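Mannitol dehydrogenase (Helicobacter pylori, PDB 3TWO) probably catalyses the NADP(H)-dependent, zinc-dependent interconversion of cinnamyl alcohols and their aldehydes, as a dimeric medium-chain alcohol dehydrogenase. Local coordinates at residues K249-L263 with L275-Y289. Residues are numbered along the deposited sequence; the frame is centred on the assembly and turned at random.
Sequences KDYLKLLTYNGDLAL and LSVFDFIHLGNRKVY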
ATOM      1  N   LYS B 249       7.753   3.799   7.116  1.00 24.64           N
ATOM      2  CA  LYS B 249       7.274   5.192   7.122  1.00 25.70           C
ATOM      3  C   LYS B 249       8.303   6.195   6.668  1.00 24.80           C
ATOM      4  O   LYS B 249       7.946   7.192   6.073  1.00 23.70           O
ATOM      5  CB  LYS B 249       6.706   5.666   8.485  1.00 25.30           C
ATOM      6  CG  LYS B 249       5.441   4.886   8.886  1.00 27.17           C
ATOM      7  CD  LYS B 249       4.938   5.267  10.321  1.00 28.27           C
ATOM      8  CE  LYS B 249       6.011   5.188  11.406  1.00 27.75           C
ATOM      9  NZ  LYS B 249       6.320   3.724  11.733  1.00 28.16           N
ATOM     10  N   ASP B 250       9.580   5.920   6.950  1.00 25.85           N
ATOM     11  CA  ASP B 250      10.673   6.837   6.608  1.00 26.93           C
ATOM     12  C   ASP B 250      10.745   7.044   5.108  1.00 26.25           C
ATOM     13  O   ASP B 250      11.190   8.093   4.690  1.00 27.36           O
ATOM     14  CB  ASP B 250      12.008   6.254   7.074  1.00 27.53           C
ATOM     15  CG  ASP B 250      12.170   6.338   8.547  1.00 27.92           C
ATOM     16  OD1 ASP B 250      11.575   7.222   9.189  1.00 30.19           O
ATOM     17  OD2 ASP B 250      12.920   5.518   9.058  1.00 30.65           O
ATOM     18  N   TYR B 251      10.374   6.019   4.336  1.00 25.95           N
ATOM     19  CA  TYR B 251      10.268   6.100   2.846  1.00 26.18           C
ATOM     20  C   TYR B 251       8.928   6.573   2.344  1.00 26.62           C
ATOM     21  O   TYR B 251       8.891   7.381   1.423  1.00 26.04           O
ATOM     22  CB  TYR B 251      10.659   4.796   2.146  1.00 24.36           C
ATOM     23  CG  TYR B 251      12.156   4.598   2.331  1.00 26.43           C
ATOM     24  CD1 TYR B 251      12.665   3.785   3.374  1.00 26.15           C
ATOM     25  CD2 TYR B 251      13.078   5.332   1.537  1.00 25.02           C
ATOM     26  CE1 TYR B 251      14.081   3.661   3.575  1.00 24.35           C
ATOM     27  CE2 TYR B 251      14.496   5.233   1.735  1.00 22.34           C
ATOM     28  CZ  TYR B 251      14.975   4.384   2.720  1.00 26.33           C
ATOM     29  OH  TYR B 251      16.356   4.323   2.898  1.00 27.77           O
ATOM     30  N   LEU B 252       7.838   6.062   2.926  1.00 26.90           N
ATOM     31  CA  LEU B 252       6.511   6.422   2.458  1.00 26.66           C
ATOM     32  C   LEU B 252       6.308   7.932   2.581  1.00 27.36           C
ATOM     33  O   LEU B 252       5.784   8.568   1.681  1.00 27.12           O
ATOM     34  CB  LEU B 252       5.411   5.622   3.211  1.00 26.54           C
ATOM     35  CG  LEU B 252       3.933   5.923   2.908  1.00 27.12           C
ATOM     36  CD1 LEU B 252       3.586   5.585   1.429  1.00 24.70           C
ATOM     37  CD2 LEU B 252       2.988   5.145   3.799  1.00 25.40           C
ATOM     38  N   LYS B 253       6.757   8.521   3.674  1.00 27.98           N
ATOM     39  CA  LYS B 253       6.644   9.967   3.825  1.00 29.99           C
ATOM     40  C   LYS B 253       7.426  10.752   2.737  1.00 30.05           C
ATOM     41  O   LYS B 253       7.167  11.914   2.564  1.00 30.05           O
ATOM     42  CB  LYS B 253       7.115  10.441   5.194  1.00 30.95           C
ATOM     43  CG  LYS B 253       8.607  10.173   5.422  1.00 32.61           C
ATOM     44  CD  LYS B 253       9.283  11.357   6.094  1.00 41.22           C
ATOM     45  CE  LYS B 253       9.019  11.492   7.580  1.00 42.35           C
ATOM     46  NZ  LYS B 253       8.547  10.215   8.166  1.00 46.85           N
ATOM     47  N   LEU B 254       8.374  10.146   2.021  1.00 28.01           N
ATOM     48  CA  LEU B 254       9.126  10.916   0.996  1.00 27.54           C
ATOM     49  C   LEU B 254       8.330  11.126  -0.302  1.00 28.43           C
ATOM     50  O   LEU B 254       8.750  11.903  -1.188  1.00 27.54           O
ATOM     51  CB  LEU B 254      10.469  10.213   0.644  1.00 26.64           C
ATOM     52  CG  LEU B 254      11.483  10.187   1.809  1.00 27.57           C
ATOM     53  CD1 LEU B 254      12.715   9.395   1.447  1.00 28.85           C
ATOM     54  CD2 LEU B 254      11.807  11.616   2.312  1.00 23.48           C
ATOM     55  N   LEU B 255       7.224  10.384  -0.453  1.00 27.51           N
ATOM     56  CA  LEU B 255       6.514  10.367  -1.737  1.00 26.60           C
ATOM     57  C   LEU B 255       5.628  11.588  -1.909  1.00 27.05           C
ATOM     58  O   LEU B 255       4.975  12.095  -0.958  1.00 24.94           O
ATOM     59  CB  LEU B 255       5.617   9.154  -1.856  1.00 26.01           C
ATOM     60  CG  LEU B 255       6.227   7.760  -2.035  1.00 26.82           C
ATOM     61  CD1 LEU B 255       5.039   6.783  -2.220  1.00 24.52           C
ATOM     62  CD2 LEU B 255       7.190   7.789  -3.323  1.00 23.81           C
ATOM     63  N   THR B 256       5.558  12.014  -3.153  1.00 26.02           N
ATOM     64  CA  THR B 256       4.617  13.050  -3.478  1.00 28.45           C
ATOM     65  C   THR B 256       3.174  12.484  -3.500  1.00 28.82           C
ATOM     66  O   THR B 256       2.978  11.239  -3.442  1.00 27.73           O
ATOM     67  CB  THR B 256       5.003  13.669  -4.819  1.00 29.15           C
ATOM     68  OG1 THR B 256       4.299  14.887  -4.943  1.00 30.41           O
ATOM     69  CG2 THR B 256       4.686  12.705  -5.973  1.00 28.03           C
ATOM     70  N   TYR B 257       2.185  13.380  -3.536  1.00 27.37           N
ATOM     71  CA  TYR B 257       0.770  13.014  -3.730  1.00 27.80           C
ATOM     72  C   TYR B 257       0.661  12.111  -4.965  1.00 27.55           C
ATOM     73  O   TYR B 257       1.211  12.472  -5.993  1.00 26.62           O
ATOM     74  CB  TYR B 257      -0.033  14.306  -3.949  1.00 27.93           C
ATOM     75  CG  TYR B 257      -1.534  14.161  -4.213  1.00 30.58           C
ATOM     76  CD1 TYR B 257      -2.462  14.193  -3.154  1.00 27.45           C
ATOM     77  CD2 TYR B 257      -2.024  14.090  -5.536  1.00 27.50           C
ATOM     78  CE1 TYR B 257      -3.870  14.130  -3.417  1.00 29.59           C
ATOM     79  CE2 TYR B 257      -3.399  13.989  -5.818  1.00 30.21           C
ATOM     80  CZ  TYR B 257      -4.325  14.014  -4.764  1.00 31.12           C
ATOM     81  OH  TYR B 257      -5.686  13.983  -5.061  1.00 29.74           O
ATOM     82  N   ASN B 258      -0.021  10.958  -4.856  1.00 25.73           N
ATOM     83  CA  ASN B 258      -0.114   9.971  -5.928  1.00 26.52           C
ATOM     84  C   ASN B 258       1.194   9.262  -6.353  1.00 26.06           C
ATOM     85  O   ASN B 258       1.220   8.590  -7.394  1.00 25.31           O
ATOM     86  CB  ASN B 258      -0.808  10.561  -7.156  1.00 27.92           C
ATOM     87  CG  ASN B 258      -1.588   9.508  -7.941  1.00 32.46           C
ATOM     88  OD1 ASN B 258      -2.199   8.611  -7.383  1.00 35.06           O
ATOM     89  ND2 ASN B 258      -1.539   9.609  -9.241  1.00 36.26           N
ATOM     90  N   GLY B 259       2.261   9.430  -5.579  1.00 24.86           N
ATOM     91  CA  GLY B 259       3.501   8.658  -5.749  1.00 26.10           C
ATOM     92  C   GLY B 259       3.381   7.168  -5.358  1.00 25.87           C
ATOM     93  O   GLY B 259       2.412   6.756  -4.683  1.00 26.51           O
ATOM     94  N   ASP B 260       4.307   6.351  -5.851  1.00 25.94           N
ATOM     95  CA  ASP B 260       4.325   4.878  -5.573  1.00 26.01           C
ATOM     96  C   ASP B 260       5.561   4.470  -4.780  1.00 25.52           C
ATOM     97  O   ASP B 260       6.668   4.954  -5.075  1.00 27.40           O
ATOM     98  CB  ASP B 260       4.434   4.043  -6.861  1.00 26.42           C
ATOM     99  CG  ASP B 260       3.187   4.004  -7.705  1.00 28.42           C
ATOM    100  OD1 ASP B 260       3.334   3.513  -8.839  1.00 32.69           O
ATOM    101  OD2 ASP B 260       2.083   4.392  -7.299  1.00 29.44           O
ATOM    102  N   LEU B 261       5.395   3.578  -3.806  1.00 24.54           N
ATOM    103  CA  LEU B 261       6.507   2.900  -3.140  1.00 22.74           C
ATOM    104  C   LEU B 261       6.368   1.416  -3.476  1.00 23.02           C
ATOM    105  O   LEU B 261       5.324   0.799  -3.164  1.00 22.78           O
ATOM    106  CB  LEU B 261       6.375   3.056  -1.631  1.00 22.75           C
ATOM    107  CG  LEU B 261       7.240   2.243  -0.655  1.00 22.82           C
ATOM    108  CD1 LEU B 261       8.753   2.466  -0.981  1.00 23.15           C
ATOM    109  CD2 LEU B 261       6.977   2.687   0.786  1.00 23.50           C
ATOM    110  N   ALA B 262       7.337   0.902  -4.216  1.00 20.79           N
ATOM    111  CA  ALA B 262       7.344  -0.461  -4.656  1.00 20.99           C
ATOM    112  C   ALA B 262       8.334  -1.183  -3.729  1.00 21.64           C
ATOM    113  O   ALA B 262       9.504  -0.762  -3.613  1.00 21.14           O
ATOM    114  CB  ALA B 262       7.900  -0.567  -6.095  1.00 19.61           C
ATOM    115  N   LEU B 263       7.881  -2.294  -3.151  1.00 21.99           N
ATOM    116  CA  LEU B 263       8.650  -3.071  -2.190  1.00 22.09           C
ATOM    117  C   LEU B 263       9.085  -4.345  -2.884  1.00 21.50           C
ATOM    118  O   LEU B 263       8.237  -5.141  -3.317  1.00 20.77           O
ATOM    119  CB  LEU B 263       7.781  -3.432  -0.964  1.00 20.55           C
ATOM    120  CG  LEU B 263       7.195  -2.245  -0.238  1.00 24.01           C
ATOM    121  CD1 LEU B 263       6.177  -2.618   0.869  1.00 20.82           C
ATOM    122  CD2 LEU B 263       8.290  -1.226   0.279  1.00 22.06           C
ATOM    123  N   LEU B 275       3.091  -1.777   7.783  1.00 25.05           N
ATOM    124  CA  LEU B 275       2.403  -0.515   7.840  1.00 25.97           C
ATOM    125  C   LEU B 275       0.992  -0.802   8.337  1.00 25.69           C
ATOM    126  O   LEU B 275       0.362  -1.728   7.869  1.00 26.09           O
ATOM    127  CB  LEU B 275       2.383   0.122   6.435  1.00 25.95           C
ATOM    128  CG  LEU B 275       3.689   0.786   5.945  1.00 25.49           C
ATOM    129  CD1 LEU B 275       3.648   0.992   4.414  1.00 21.43           C
ATOM    130  CD2 LEU B 275       3.974   2.132   6.707  1.00 24.12           C
ATOM    131  N   SER B 276       0.521  -0.041   9.308  1.00 25.26           N
ATOM    132  CA  SER B 276      -0.845  -0.163   9.785  1.00 26.80           C
ATOM    133  C   SER B 276      -1.783   0.772   9.036  1.00 26.46           C
ATOM    134  O   SER B 276      -1.327   1.725   8.374  1.00 27.12           O
ATOM    135  CB  SER B 276      -0.923   0.178  11.287  1.00 27.55           C
ATOM    136  OG  SER B 276      -1.087   1.564  11.453  1.00 29.94           O
ATOM    137  N   VAL B 277      -3.084   0.559   9.187  1.00 26.43           N
ATOM    138  CA  VAL B 277      -4.074   1.530   8.673  1.00 27.75           C
ATOM    139  C   VAL B 277      -3.792   3.009   9.092  1.00 27.11           C
ATOM    140  O   VAL B 277      -3.960   3.944   8.278  1.00 27.19           O
ATOM    141  CB  VAL B 277      -5.614   1.125   8.988  1.00 28.40           C
ATOM    142  CG1 VAL B 277      -5.918  -0.208   8.404  1.00 28.76           C
ATOM    143  CG2 VAL B 277      -5.931   1.089  10.503  1.00 29.80           C
ATOM    144  N   PHE B 278      -3.366   3.210  10.340  1.00 27.19           N
ATOM    145  CA  PHE B 278      -3.041   4.562  10.857  1.00 27.00           C
ATOM    146  C   PHE B 278      -1.882   5.159  10.080  1.00 25.50           C
ATOM    147  O   PHE B 278      -1.937   6.310   9.762  1.00 25.25           O
ATOM    148  CB  PHE B 278      -2.759   4.520  12.380  1.00 26.98           C
ATOM    149  CG  PHE B 278      -4.002   4.319  13.201  1.00 30.19           C
ATOM    150  CD1 PHE B 278      -4.632   3.043  13.266  1.00 30.77           C
ATOM    151  CD2 PHE B 278      -4.586   5.403  13.869  1.00 29.30           C
ATOM    152  CE1 PHE B 278      -5.826   2.861  14.024  1.00 32.63           C
ATOM    153  CE2 PHE B 278      -5.765   5.252  14.627  1.00 31.87           C
ATOM    154  CZ  PHE B 278      -6.407   3.981  14.715  1.00 34.43           C
ATOM    155  N   ASP B 279      -0.858   4.360   9.757  1.00 24.53           N
ATOM    156  CA  ASP B 279       0.248   4.838   8.956  1.00 24.38           C
ATOM    157  C   ASP B 279      -0.188   5.258   7.570  1.00 25.08           C
ATOM    158  O   ASP B 279       0.261   6.326   7.107  1.00 23.39           O
ATOM    159  CB  ASP B 279       1.352   3.796   8.799  1.00 25.20           C
ATOM    160  CG  ASP B 279       1.879   3.282  10.147  1.00 27.50           C
ATOM    161  OD1 ASP B 279       1.901   4.061  11.108  1.00 28.65           O
ATOM    162  OD2 ASP B 279       2.278   2.103  10.248  1.00 27.97           O
ATOM    163  N   PHE B 280      -1.028   4.447   6.894  1.00 24.74           N
ATOM    164  CA  PHE B 280      -1.483   4.836   5.548  1.00 24.94           C
ATOM    165  C   PHE B 280      -2.294   6.134   5.546  1.00 25.48           C
ATOM    166  O   PHE B 280      -2.080   6.990   4.700  1.00 25.64           O
ATOM    167  CB  PHE B 280      -2.298   3.750   4.876  1.00 23.18           C
ATOM    168  CG  PHE B 280      -1.463   2.635   4.325  1.00 23.31           C
ATOM    169  CD1 PHE B 280      -1.371   1.401   4.992  1.00 22.96           C
ATOM    170  CD2 PHE B 280      -0.775   2.791   3.139  1.00 22.53           C
ATOM    171  CE1 PHE B 280      -0.586   0.340   4.425  1.00 22.89           C
ATOM    172  CE2 PHE B 280       0.004   1.730   2.598  1.00 24.74           C
ATOM    173  CZ  PHE B 280       0.086   0.524   3.243  1.00 22.02           C
ATOM    174  N   ILE B 281      -3.191   6.280   6.513  1.00 25.31           N
ATOM    175  CA  ILE B 281      -4.072   7.427   6.561  1.00 24.66           C
ATOM    176  C   ILE B 281      -3.284   8.675   6.954  1.00 26.12           C
ATOM    177  O   ILE B 281      -3.520   9.771   6.399  1.00 25.20           O
ATOM    178  CB  ILE B 281      -5.275   7.140   7.486  1.00 25.83           C
ATOM    179  CG1 ILE B 281      -6.223   6.181   6.721  1.00 24.31           C
ATOM    180  CG2 ILE B 281      -6.020   8.434   7.924  1.00 25.52           C
ATOM    181  CD1 ILE B 281      -7.137   5.385   7.587  1.00 24.75           C
ATOM    182  N   HIS B 282      -2.315   8.517   7.856  1.00 24.62           N
ATOM    183  CA  HIS B 282      -1.539   9.684   8.235  1.00 26.71           C
ATOM    184  C   HIS B 282      -0.734  10.178   7.027  1.00 26.29           C
ATOM    185  O   HIS B 282      -0.616  11.413   6.794  1.00 26.22           O
ATOM    186  CB  HIS B 282      -0.622   9.373   9.412  1.00 27.33           C
ATOM    187  CG  HIS B 282       0.298  10.496   9.775  1.00 31.89           C
ATOM    188  ND1 HIS B 282       1.679  10.368   9.755  1.00 37.99           N
ATOM    189  CD2 HIS B 282       0.045  11.764  10.179  1.00 32.57           C
ATOM    190  CE1 HIS B 282       2.232  11.501  10.154  1.00 35.79           C
ATOM    191  NE2 HIS B 282       1.262  12.363  10.412  1.00 36.75           N
ATOM    192  N   LEU B 283      -0.216   9.237   6.242  1.00 24.54           N
ATOM    193  CA  LEU B 283       0.595   9.604   5.088  1.00 24.25           C
ATOM    194  C   LEU B 283      -0.228   9.386   3.836  1.00 25.13           C
ATOM    195  O   LEU B 283       0.095   8.517   3.033  1.00 25.60           O
ATOM    196  CB  LEU B 283       1.835   8.713   5.068  1.00 23.88           C
ATOM    197  CG  LEU B 283       2.779   8.955   6.276  1.00 22.15           C
ATOM    198  CD1 LEU B 283       3.977   7.960   6.217  1.00 21.70           C
ATOM    199  CD2 LEU B 283       3.257  10.461   6.276  1.00 22.23           C
ATOM    200  N   GLY B 284      -1.358  10.084   3.742  1.00 24.33           N
ATOM    201  CA  GLY B 284      -2.359   9.683   2.782  1.00 25.18           C
ATOM    202  C   GLY B 284      -1.998   9.967   1.325  1.00 25.79           C
ATOM    203  O   GLY B 284      -1.112  10.795   1.054  1.00 22.69           O
ATOM    204  N   ASN B 285      -2.681   9.246   0.413  1.00 24.45           N
ATOM    205  CA  ASN B 285      -2.583   9.457  -1.052  1.00 24.62           C
ATOM    206  C   ASN B 285      -1.210   9.077  -1.580  1.00 24.82           C
ATOM    207  O   ASN B 285      -0.772   9.582  -2.614  1.00 25.75           O
ATOM    208  CB  ASN B 285      -2.955  10.915  -1.486  1.00 24.62           C
ATOM    209  CG  ASN B 285      -4.394  11.269  -1.127  1.00 25.48           C
ATOM    210  OD1 ASN B 285      -5.352  10.793  -1.728  1.00 28.89           O
ATOM    211  ND2 ASN B 285      -4.544  12.039  -0.114  1.00 23.43           N
ATOM    212  N   ARG B 286      -0.529   8.197  -0.861  1.00 24.62           N
ATOM    213  CA  ARG B 286       0.767   7.710  -1.291  1.00 24.61           C
ATOM    214  C   ARG B 286       0.642   6.215  -1.351  1.00 24.87           C
ATOM    215  O   ARG B 286       0.319   5.556  -0.317  1.00 23.65           O
ATOM    216  CB  ARG B 286       1.820   8.106  -0.269  1.00 24.39           C
ATOM    217  CG  ARG B 286       2.024   9.590  -0.178  1.00 24.91           C
ATOM    218  CD  ARG B 286       2.817   9.858   1.066  1.00 30.57           C
ATOM    219  NE  ARG B 286       3.179  11.265   1.234  1.00 34.03           N
ATOM    220  CZ  ARG B 286       2.508  12.141   1.972  1.00 37.71           C
ATOM    221  NH1 ARG B 286       1.371  11.804   2.553  1.00 40.09           N
ATOM    222  NH2 ARG B 286       2.932  13.386   2.081  1.00 38.39           N
ATOM    223  N   LYS B 287       0.859   5.650  -2.542  1.00 24.13           N
ATOM    224  CA  LYS B 287       0.458   4.253  -2.746  1.00 23.61           C
ATOM    225  C   LYS B 287       1.627   3.290  -2.493  1.00 24.00           C
ATOM    226  O   LYS B 287       2.775   3.608  -2.815  1.00 26.69           O
ATOM    227  CB  LYS B 287      -0.055   4.106  -4.186  1.00 23.58           C
ATOM    228  CG  LYS B 287      -1.291   5.039  -4.531  1.00 27.71           C
ATOM    229  CD  LYS B 287      -1.985   4.542  -5.781  1.00 30.08           C
ATOM    230  CE  LYS B 287      -2.884   5.613  -6.305  1.00 31.42           C
ATOM    231  NZ  LYS B 287      -3.580   5.096  -7.511  1.00 29.00           N
ATOM    232  N   VAL B 288       1.351   2.109  -1.968  1.00 23.08           N
ATOM    233  CA  VAL B 288       2.391   1.122  -1.693  1.00 22.18           C
ATOM    234  C   VAL B 288       1.995  -0.186  -2.423  1.00 23.22           C
ATOM    235  O   VAL B 288       0.813  -0.572  -2.436  1.00 24.14           O
ATOM    236  CB  VAL B 288       2.493   0.815  -0.168  1.00 21.74           C
ATOM    237  CG1 VAL B 288       3.534  -0.242   0.103  1.00 21.18           C
ATOM    238  CG2 VAL B 288       2.813   2.104   0.721  1.00 19.30           C
ATOM    239  N   TYR B 289       2.930  -0.861  -3.062  1.00 22.94           N
ATOM    240  CA  TYR B 289       2.595  -2.221  -3.521  1.00 23.49           C
ATOM    241  C   TYR B 289       3.848  -3.043  -3.432  1.00 23.89           C
ATOM    242  O   TYR B 289       4.964  -2.469  -3.276  1.00 25.01           O
ATOM    243  CB  TYR B 289       2.060  -2.232  -4.932  1.00 23.31           C
ATOM    244  CG  TYR B 289       3.036  -1.667  -5.949  1.00 25.57           C
ATOM    245  CD1 TYR B 289       3.918  -2.529  -6.612  1.00 23.58           C
ATOM    246  CD2 TYR B 289       3.070  -0.273  -6.268  1.00 21.22           C
ATOM    247  CE1 TYR B 289       4.832  -2.071  -7.606  1.00 24.98           C
ATOM    248  CE2 TYR B 289       4.017   0.212  -7.274  1.00 20.22           C
ATOM    249  CZ  TYR B 289       4.877  -0.696  -7.910  1.00 25.13           C
ATOM    250  OH  TYR B 289       5.772  -0.333  -8.901  1.00 25.49           O
TER
HETATM  251  O   HOH W   1       4.563   1.505  11.281  1.00 30.00           O
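Strands 259-263 and 287-289 run side by side in parallel, their directions 21° apart, with Asp260 paired to Lys287, Leu261 to Val288 and Ala262 to Tyr289. Four backbone bonds zip them together, from Lys287 N to Gly259 O through to Leu263 N on Tyr289 O. Just ahead of the ladder, Asn258 N reaches Asn285 O at 2.7 Å. These are the last two strands of the six-stranded parallel Rossmann sheet; the end of helix 248-252 packs on Leu283, just past helix 277-282, with Lys249 lying against Asp279.

Leu252 is wedged between Leu283 and Val288. With CG anti to the backbone N (chi1 177°), it sends CD2 to Leu283 CD1 at 3.8 Å, while CD1 meets Arg286 CB at 3.5 Å and Val288 CG2 at 3.6 Å. Val288 uses its other methyl, CG1, on Leu263 CD1. The Arg286 chain runs antiparallel to the Leu255 side chain and stays extended as far as NE, which donates to Leu255 O (3.0 Å) from 29° outside the plane of that carbonyl.

On the sheet face of Asp260 and Ala262, the first torsion of Tyr289 folds its ring back over Ala262, whose CA sits 4.1 Å from the ring centroid in a CH-pi contact. Tyr289 OH bonds Ser172, which also binds Asp260 OD1. Lys287 stretches past Asn258 to a salt bridge with Asp260 of the second subunit.

Lys249 NZ, salt-bridged to Asp247, reaches Asp279 OD2 through one water. That same OD2 accepts from Ser276 N (2.9 Å) while Ser276 OG accepts from Asp279 N, a capping box. The chemistry thus divides: an apolar seam joins helices to sheet, and charged groups work at its margins, where reciprocal Lys287-Asp260 bridges link the two subunits.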